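PDB 6MTZ: HepC.19480.a.B1 from Helicobacter pylori, which is of unknown function but is probably a phosphoesterase of the DHH family, with an N-terminal DHH domain and a smaller C-terminal DHHA1-type domain. Local coordinates for residues A[186-191]-A[251-256]; A[245-250]-A[283-288]; A[266-271]-A[339-344]. All blocks are in the same frame, centred on the assembly; numbering follows the deposited sequence. Where two conformers were deposited one is given.

Contact 1: residues A[186-191]-A[251-256]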
# COMPACT_ATOMS: atom_id res chain seq x y z
N ARG A 186 -2.09 4.93 0.85
CA ARG A 186 -1.98 3.56 0.37
C ARG A 186 -3.32 3.02 -0.10
O ARG A 186 -3.39 2.32 -1.12
CB ARG A 186 -1.40 2.65 1.46
CG ARG A 186 -1.13 1.22 0.97
CD ARG A 186 -0.30 0.38 1.98
NE ARG A 186 -0.98 0.12 3.26
CZ ARG A 186 -1.76 -0.93 3.50
NH1 ARG A 186 -1.97 -1.85 2.56
NH2 ARG A 186 -2.33 -1.08 4.69
N PHE A 187 -4.41 3.35 0.62
CA PHE A 187 -5.72 2.84 0.23
C PHE A 187 -6.14 3.39 -1.13
O PHE A 187 -6.60 2.64 -2.00
CB PHE A 187 -6.79 3.20 1.26
CG PHE A 187 -8.15 2.66 0.90
CD1 PHE A 187 -9.02 3.38 0.10
CD2 PHE A 187 -8.53 1.39 1.30
CE1 PHE A 187 -10.25 2.86 -0.27
CE2 PHE A 187 -9.76 0.87 0.95
CZ PHE A 187 -10.62 1.60 0.15
N MET A 188 -6.01 4.70 -1.32
CA MET A 188 -6.52 5.31 -2.54
C MET A 188 -5.61 5.04 -3.73
O MET A 188 -6.10 4.94 -4.86
CB MET A 188 -6.71 6.81 -2.35
CG MET A 188 -7.79 7.19 -1.31
SD MET A 188 -9.45 6.64 -1.73
CE MET A 188 -9.87 7.72 -3.12
N PHE A 189 -4.29 4.90 -3.51
CA PHE A 189 -3.30 4.83 -4.59
C PHE A 189 -2.37 3.64 -4.38
O PHE A 189 -1.16 3.78 -4.27
CB PHE A 189 -2.50 6.12 -4.67
CG PHE A 189 -3.33 7.36 -4.45
CD1 PHE A 189 -4.36 7.67 -5.32
CD2 PHE A 189 -3.08 8.21 -3.38
CE1 PHE A 189 -5.13 8.82 -5.12
CE2 PHE A 189 -3.84 9.35 -3.17
CZ PHE A 189 -4.87 9.66 -4.05
N ASP A 190 -2.96 2.44 -4.38
CA ASP A 190 -2.22 1.25 -3.97
C ASP A 190 -0.96 1.04 -4.82
O ASP A 190 0.14 0.89 -4.29
CB ASP A 190 -3.12 0.03 -4.05
CG ASP A 190 -2.40 -1.23 -3.63
OD1 ASP A 190 -2.13 -1.39 -2.43
OD2 ASP A 190 -2.09 -2.04 -4.53
N ASP A 191 -1.11 1.08 -6.14
CA ASP A 191 0.04 0.82 -7.00
C ASP A 191 1.04 1.97 -6.98
O ASP A 191 2.25 1.74 -7.01
CB ASP A 191 -0.41 0.55 -8.43
CG ASP A 191 -1.15 -0.75 -8.56
OD1 ASP A 191 -0.98 -1.63 -7.68
OD2 ASP A 191 -1.92 -0.89 -9.54
N SER A 251 -7.94 12.98 -9.73
CA SER A 251 -8.67 13.51 -10.89
C SER A 251 -9.07 12.41 -11.85
O SER A 251 -10.09 12.52 -12.53
CB SER A 251 -7.84 14.57 -11.61
OG SER A 251 -7.74 15.76 -10.84
N LEU A 252 -8.30 11.32 -11.89
CA LEU A 252 -8.66 10.18 -12.72
C LEU A 252 -9.76 9.32 -12.12
O LEU A 252 -10.17 8.35 -12.76
CB LEU A 252 -7.43 9.32 -12.99
CG LEU A 252 -6.09 10.01 -13.25
CD1 LEU A 252 -5.01 8.96 -13.45
CD2 LEU A 252 -6.15 10.96 -14.45
N LYS A 253 -10.24 9.63 -10.91
CA LYS A 253 -11.22 8.81 -10.20
C LYS A 253 -12.57 9.49 -10.08
O LYS A 253 -13.42 9.03 -9.30
CB LYS A 253 -10.69 8.45 -8.80
CG LYS A 253 -9.47 7.53 -8.76
CD LYS A 253 -8.94 7.38 -7.32
CE LYS A 253 -7.66 6.58 -7.26
NZ LYS A 253 -7.94 5.15 -7.54
N LYS A 254 -12.80 10.58 -10.83
CA LYS A 254 -13.97 11.41 -10.60
C LYS A 254 -15.26 10.62 -10.74
O LYS A 254 -16.22 10.85 -10.00
CB LYS A 254 -13.97 12.60 -11.57
CG LYS A 254 -12.88 13.63 -11.29
CD LYS A 254 -13.07 14.92 -12.07
CE LYS A 254 -12.71 14.76 -13.54
NZ LYS A 254 -12.73 16.06 -14.25
N HIS A 255 -15.30 9.67 -11.67
CA HIS A 255 -16.56 8.98 -11.90
C HIS A 255 -16.83 7.96 -10.80
O HIS A 255 -17.97 7.85 -10.33
CB HIS A 255 -16.56 8.38 -13.31
CG HIS A 255 -16.57 9.42 -14.40
ND1 HIS A 255 -16.12 9.16 -15.68
CD2 HIS A 255 -16.97 10.71 -14.40
CE1 HIS A 255 -16.24 10.25 -16.41
NE2 HIS A 255 -16.75 11.21 -15.66
N ASP A 256 -15.81 7.25 -10.32
CA ASP A 256 -16.04 6.28 -9.25
C ASP A 256 -16.28 6.94 -7.89
O ASP A 256 -16.97 6.37 -7.04
CB ASP A 256 -14.87 5.30 -9.13
CG ASP A 256 -14.69 4.43 -10.38
OD1 ASP A 256 -15.69 4.18 -11.08
OD2 ASP A 256 -13.55 4.02 -10.68
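Lys253 reaches across to Met188 and Phe189 and is the one residue of 251-256 that touches 186-191. The backbones stay well apart: the CA atoms of Met188 and Lys253 are 9.6 Å from each other. The lysine chain spans this gap by running straight from CB to CE. It then bends at its last torsion (chi4 -71°), which brings NZ beside the backbone carbonyl of Met188. NZ donates to Met188 O at 3.3 Å, a weak bond. Lys253 CE lies equally close to the same Met188 O, at 3.3 Å. The same CE also approaches the Phe189 ring obliquely, 4.0 Å from CD1. Further back, Met188 CE meets Lys253 CD at 4.3 Å.

The lysine belongs to a type I turn, Ser251 to Lys254, between helix 238-251 and the C-terminal sheet. Phe189 is the N-cap residue of helix 190-203. The contact therefore ties the start of one helix to the turn after another, close to the probable junction of the DHH and DHHA1-type domains.

In Phe189, CG beside the backbone N (chi1 -40°) sets one ring face against Met188 CB, which lies 3.6 Å above the plane and over the ring centre. Gln246, Leu249 and Leu250 of helix 238-251 also touch the ring. Met188 SD sits in plane at the edge of the Phe187 ring.

Contact 2: residues A[245-250]-A[283-288]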
# COMPACT_ATOMS: atom_id res chain seq x y z
N ALA A 245 0.60 15.60 -6.27
CA ALA A 245 0.68 14.23 -6.76
C ALA A 245 -0.63 13.48 -6.49
O ALA A 245 -1.12 12.75 -7.35
CB ALA A 245 1.88 13.51 -6.13
N GLN A 246 -1.22 13.68 -5.31
CA GLN A 246 -2.44 12.95 -4.96
C GLN A 246 -3.64 13.45 -5.76
O GLN A 246 -4.40 12.64 -6.30
CB GLN A 246 -2.68 13.02 -3.46
CG GLN A 246 -1.65 12.19 -2.71
CD GLN A 246 -1.87 12.13 -1.21
OE1 GLN A 246 -2.19 11.07 -0.65
NE2 GLN A 246 -1.66 13.27 -0.55
N THR A 247 -3.83 14.77 -5.84
CA THR A 247 -4.96 15.30 -6.59
C THR A 247 -4.94 14.83 -8.05
O THR A 247 -5.99 14.51 -8.62
CB THR A 247 -5.01 16.83 -6.53
OG1 THR A 247 -3.79 17.38 -7.06
CG2 THR A 247 -5.19 17.31 -5.10
N HIS A 248 -3.75 14.78 -8.67
CA HIS A 248 -3.66 14.28 -10.04
C HIS A 248 -4.18 12.85 -10.14
O HIS A 248 -4.92 12.51 -11.07
CB HIS A 248 -2.23 14.35 -10.58
CG HIS A 248 -2.09 13.77 -11.95
ND1 HIS A 248 -1.69 12.47 -12.18
CD2 HIS A 248 -2.30 14.31 -13.18
CE1 HIS A 248 -1.66 12.24 -13.48
NE2 HIS A 248 -2.03 13.34 -14.11
N LEU A 249 -3.80 12.01 -9.18
CA LEU A 249 -4.33 10.65 -9.16
C LEU A 249 -5.81 10.63 -8.82
O LEU A 249 -6.54 9.78 -9.33
CB LEU A 249 -3.53 9.80 -8.17
CG LEU A 249 -2.05 9.68 -8.53
CD1 LEU A 249 -1.27 8.95 -7.44
CD2 LEU A 249 -1.87 8.97 -9.87
N LEU A 250 -6.28 11.57 -7.99
CA LEU A 250 -7.71 11.63 -7.70
C LEU A 250 -8.51 12.08 -8.92
O LEU A 250 -9.64 11.61 -9.12
CB LEU A 250 -7.99 12.58 -6.52
CG LEU A 250 -7.51 12.15 -5.13
CD1 LEU A 250 -7.82 13.22 -4.10
CD2 LEU A 250 -8.12 10.80 -4.72
N LEU A 283 -10.55 20.91 -5.33
CA LEU A 283 -11.69 21.74 -5.69
C LEU A 283 -11.30 22.86 -6.63
O LEU A 283 -12.08 23.22 -7.52
CB LEU A 283 -12.34 22.28 -4.42
CG LEU A 283 -12.96 21.18 -3.56
CD1 LEU A 283 -13.40 21.68 -2.18
CD2 LEU A 283 -14.14 20.53 -4.29
N THR A 284 -10.08 23.40 -6.50
CA THR A 284 -9.64 24.42 -7.44
C THR A 284 -9.45 23.83 -8.84
O THR A 284 -9.95 24.37 -9.83
CB THR A 284 -8.35 25.08 -6.95
OG1 THR A 284 -8.57 25.68 -5.67
CG2 THR A 284 -7.91 26.15 -7.92
N GLN A 285 -8.73 22.70 -8.93
CA GLN A 285 -8.48 22.06 -10.21
C GLN A 285 -9.75 21.48 -10.83
O GLN A 285 -9.79 21.25 -12.05
CB GLN A 285 -7.43 20.95 -10.06
CG GLN A 285 -6.02 21.40 -9.68
CD GLN A 285 -5.08 20.22 -9.45
OE1 GLN A 285 -5.53 19.07 -9.37
NE2 GLN A 285 -3.79 20.49 -9.34
N ASN A 286 -10.78 21.21 -10.03
CA ASN A 286 -11.99 20.55 -10.51
C ASN A 286 -13.19 21.35 -10.04
O ASN A 286 -13.94 20.92 -9.16
CB ASN A 286 -12.05 19.10 -10.01
CG ASN A 286 -10.88 18.28 -10.50
OD1 ASN A 286 -10.90 17.75 -11.61
ND2 ASN A 286 -9.84 18.21 -9.68
N PRO A 287 -13.41 22.52 -10.64
CA PRO A 287 -14.44 23.43 -10.12
C PRO A 287 -15.84 22.87 -10.19
O PRO A 287 -16.73 23.42 -9.55
CB PRO A 287 -14.29 24.68 -11.00
CG PRO A 287 -13.71 24.17 -12.28
CD PRO A 287 -12.81 23.02 -11.90
N ASP A 288 -16.06 21.79 -10.95
CA ASP A 288 -17.39 21.19 -11.07
C ASP A 288 -17.83 20.50 -9.79
O ASP A 288 -19.01 20.18 -9.65
CB ASP A 288 -17.43 20.21 -12.26
CG ASP A 288 -16.28 19.21 -12.27
OD1 ASP A 288 -16.51 18.06 -11.85
OD2 ASP A 288 -15.15 19.55 -12.71
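Gln285 extends from the last turn of helix 276-285 to Thr247 on helix 238-251. Its CB points toward the opposite helix. CG follows beside the backbone N (chi1 -66°), and the chain continues straight to the amide. CD comes 3.9 Å from Thr247 OG1. At the tip, OE1 is nearer, 3.3 Å from Thr247 OG1, and it also meets Thr247 CB at 3.7 Å. NE2 stays 3.9 Å from Thr247 OG1. The extended chain carries the amide out to the threonine, and the two side chains cross at about a right angle.

The CA atoms of Thr247 and Gln285 are 8.4 Å apart, the nearest CA pair of the two segments. The two helices pack together beside the C-terminal sheet, and Leu278 and Leu281 of helix 276-285 also touch Thr247. The threonine hydroxyl bonds back into its own helix, to the carbonyls of Asn244 and Ser243.

With the hydroxyl engaged in this way, the approach of Thr247 OG1 to Gln285 OE1 sets two oxygens together without a hydrogen bond. Such a pairing is probably neutral to slightly unfavourable.

Contact 3: residues A[266-271]-A[339-344]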
# COMPACT_ATOMS: atom_id res chain seq x y z
N GLY A 266 -20.08 16.07 -4.65
CA GLY A 266 -18.87 15.94 -3.87
C GLY A 266 -18.03 14.77 -4.33
O GLY A 266 -18.48 13.90 -5.08
N PHE A 267 -16.78 14.75 -3.87
CA PHE A 267 -15.82 13.70 -4.16
C PHE A 267 -15.47 13.03 -2.84
O PHE A 267 -15.08 13.71 -1.88
CB PHE A 267 -14.57 14.28 -4.83
CG PHE A 267 -13.54 13.24 -5.23
CD1 PHE A 267 -12.78 12.58 -4.27
CD2 PHE A 267 -13.29 12.97 -6.56
CE1 PHE A 267 -11.83 11.66 -4.63
CE2 PHE A 267 -12.33 12.04 -6.93
CZ PHE A 267 -11.59 11.39 -5.96
N LEU A 268 -15.60 11.70 -2.80
CA LEU A 268 -15.43 10.92 -1.58
C LEU A 268 -14.14 10.12 -1.65
O LEU A 268 -13.96 9.30 -2.55
CB LEU A 268 -16.62 9.98 -1.37
CG LEU A 268 -16.34 8.89 -0.34
CD1 LEU A 268 -16.33 9.48 1.04
CD2 LEU A 268 -17.38 7.80 -0.45
N SER A 269 -13.24 10.37 -0.69
CA SER A 269 -12.04 9.57 -0.52
C SER A 269 -12.12 8.84 0.82
O SER A 269 -13.05 9.05 1.61
CB SER A 269 -10.79 10.45 -0.59
OG SER A 269 -10.67 11.25 0.56
N TYR A 270 -11.12 7.99 1.09
CA TYR A 270 -11.15 7.12 2.27
C TYR A 270 -9.76 6.99 2.86
O TYR A 270 -8.81 6.67 2.13
CB TYR A 270 -11.66 5.73 1.92
CG TYR A 270 -11.77 4.76 3.07
CD1 TYR A 270 -12.73 4.93 4.06
CD2 TYR A 270 -10.94 3.63 3.13
CE1 TYR A 270 -12.86 4.03 5.10
CE2 TYR A 270 -11.07 2.71 4.18
CZ TYR A 270 -12.03 2.92 5.16
OH TYR A 270 -12.17 2.03 6.20
N SER A 271 -9.65 7.22 4.17
CA SER A 271 -8.42 7.14 4.98
C SER A 271 -7.41 8.24 4.69
O SER A 271 -6.27 8.16 5.16
CB SER A 271 -7.73 5.78 4.85
OG SER A 271 -6.99 5.69 3.63
N PHE A 339 -12.10 -2.87 3.09
CA PHE A 339 -11.04 -2.61 2.12
C PHE A 339 -11.57 -2.59 0.70
O PHE A 339 -10.80 -2.62 -0.25
CB PHE A 339 -9.88 -3.60 2.30
CG PHE A 339 -9.07 -3.35 3.54
CD1 PHE A 339 -8.11 -2.34 3.57
CD2 PHE A 339 -9.32 -4.07 4.71
CE1 PHE A 339 -7.39 -2.07 4.74
CE2 PHE A 339 -8.60 -3.81 5.89
CZ PHE A 339 -7.64 -2.81 5.90
N ASN A 340 -12.89 -2.53 0.54
CA ASN A 340 -13.55 -2.42 -0.75
C ASN A 340 -14.13 -1.01 -0.84
O ASN A 340 -15.05 -0.68 -0.09
CB ASN A 340 -14.64 -3.48 -0.87
CG ASN A 340 -15.11 -3.66 -2.29
OD1 ASN A 340 -15.79 -2.80 -2.85
ND2 ASN A 340 -14.75 -4.78 -2.89
N TYR A 341 -13.62 -0.20 -1.77
CA TYR A 341 -14.06 1.19 -1.83
C TYR A 341 -15.56 1.31 -2.12
O TYR A 341 -16.23 2.20 -1.60
CB TYR A 341 -13.25 1.98 -2.87
CG TYR A 341 -13.79 3.39 -3.05
CD1 TYR A 341 -13.43 4.40 -2.17
CD2 TYR A 341 -14.68 3.70 -4.08
CE1 TYR A 341 -13.94 5.69 -2.30
CE2 TYR A 341 -15.19 4.99 -4.22
CZ TYR A 341 -14.81 5.98 -3.33
OH TYR A 341 -15.29 7.26 -3.45
N ARG A 342 -16.10 0.41 -2.95
CA ARG A 342 -17.53 0.49 -3.25
C ARG A 342 -18.37 0.32 -1.98
O ARG A 342 -19.39 1.01 -1.80
CB ARG A 342 -17.92 -0.56 -4.30
N ASP A 343 -17.95 -0.58 -1.08
CA ASP A 343 -18.66 -0.77 0.18
C ASP A 343 -18.73 0.51 1.00
O ASP A 343 -19.75 0.83 1.61
CB ASP A 343 -17.99 -1.86 1.01
CG ASP A 343 -18.23 -3.25 0.45
OD1 ASP A 343 -19.19 -3.42 -0.33
OD2 ASP A 343 -17.46 -4.16 0.82
N ILE A 344 -17.63 1.26 1.02
CA ILE A 344 -17.60 2.51 1.77
C ILE A 344 -18.51 3.54 1.12
O ILE A 344 -19.28 4.23 1.81
CB ILE A 344 -16.14 3.00 1.89
CG1 ILE A 344 -15.39 2.15 2.93
CG2 ILE A 344 -16.07 4.47 2.26
CD1 ILE A 344 -14.09 1.57 2.46
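Ile344 and Tyr270 form the tight apolar part of this contact, and Tyr341 with Leu268 forms the polar part. Ile344 CD1 stands over one face of the Tyr270 ring, 3.6 Å from the centroid and over the ring centre, a CH-pi contact. Ile344 chi2 is 129°, away from a staggered value, and this turn lays the methyl on the ring. The second branch, CG2, meets Tyr270 CD1 at 3.8 Å.

Tyr341 comes in alongside Leu268, running in the opposite direction. Its OH donates to Leu268 O at 2.6 Å, a short bond. The donor lies above the carbonyl plane, 35° out of it, and the C=O...OH angle is 135°. The carbonyl is at the edge of the tyrosine ring, near the ring plane. Leu268 CG is 3.7 Å from Tyr341 OH, so the leucine packs against the bonded hydroxyl.

Packing is looser between the two pairs, where Leu268 CD2 and Ile344 CG2 are 4.5 Å apart. On the exposed side, Asn340 is the N-cap of the helix, and its OD1 accepts a weak capping bond from Arg342 N at 3.2 Å. Arg342 is not modelled beyond CB, consistent with a mobile chain. Phe339 is also exposed, though it touches Glu45 and Arg49 of helix 43-59.

Helix 341-353 packs on one face of the mixed sheet of the probable DHHA1-type domain, where Leu268 also touches Lys345 and Ile348. Strand 264-270 runs between strands 258-261 and 291-295. The CB of Phe267 leaves it on the side away from helix 341-353, and the ring meets Phe282 of helix 276-285.

The three contacts form one connected cluster. Contacts 1 and 3 are closest, with centres about 9 Å apart. They join where the rings of Phe187 and Tyr270 meet edge to face, with Phe187 CE1 3.6 Å from Tyr270 CD2. Contact 1 lies about 11 Å, centre to centre, from contact 2. Here Phe189 CZ reaches Leu250 CD2 at 3.5 Å. Contacts 2 and 3 are about 16 Å apart between centres and touch where Phe267 CE2 comes 3.5 Å from Leu250 O. Contact 2 joins two helices and contact 3 sets a helix on the sheet of the probable DHHA1-type domain, while contact 1 links this region to the start of helix 190-203.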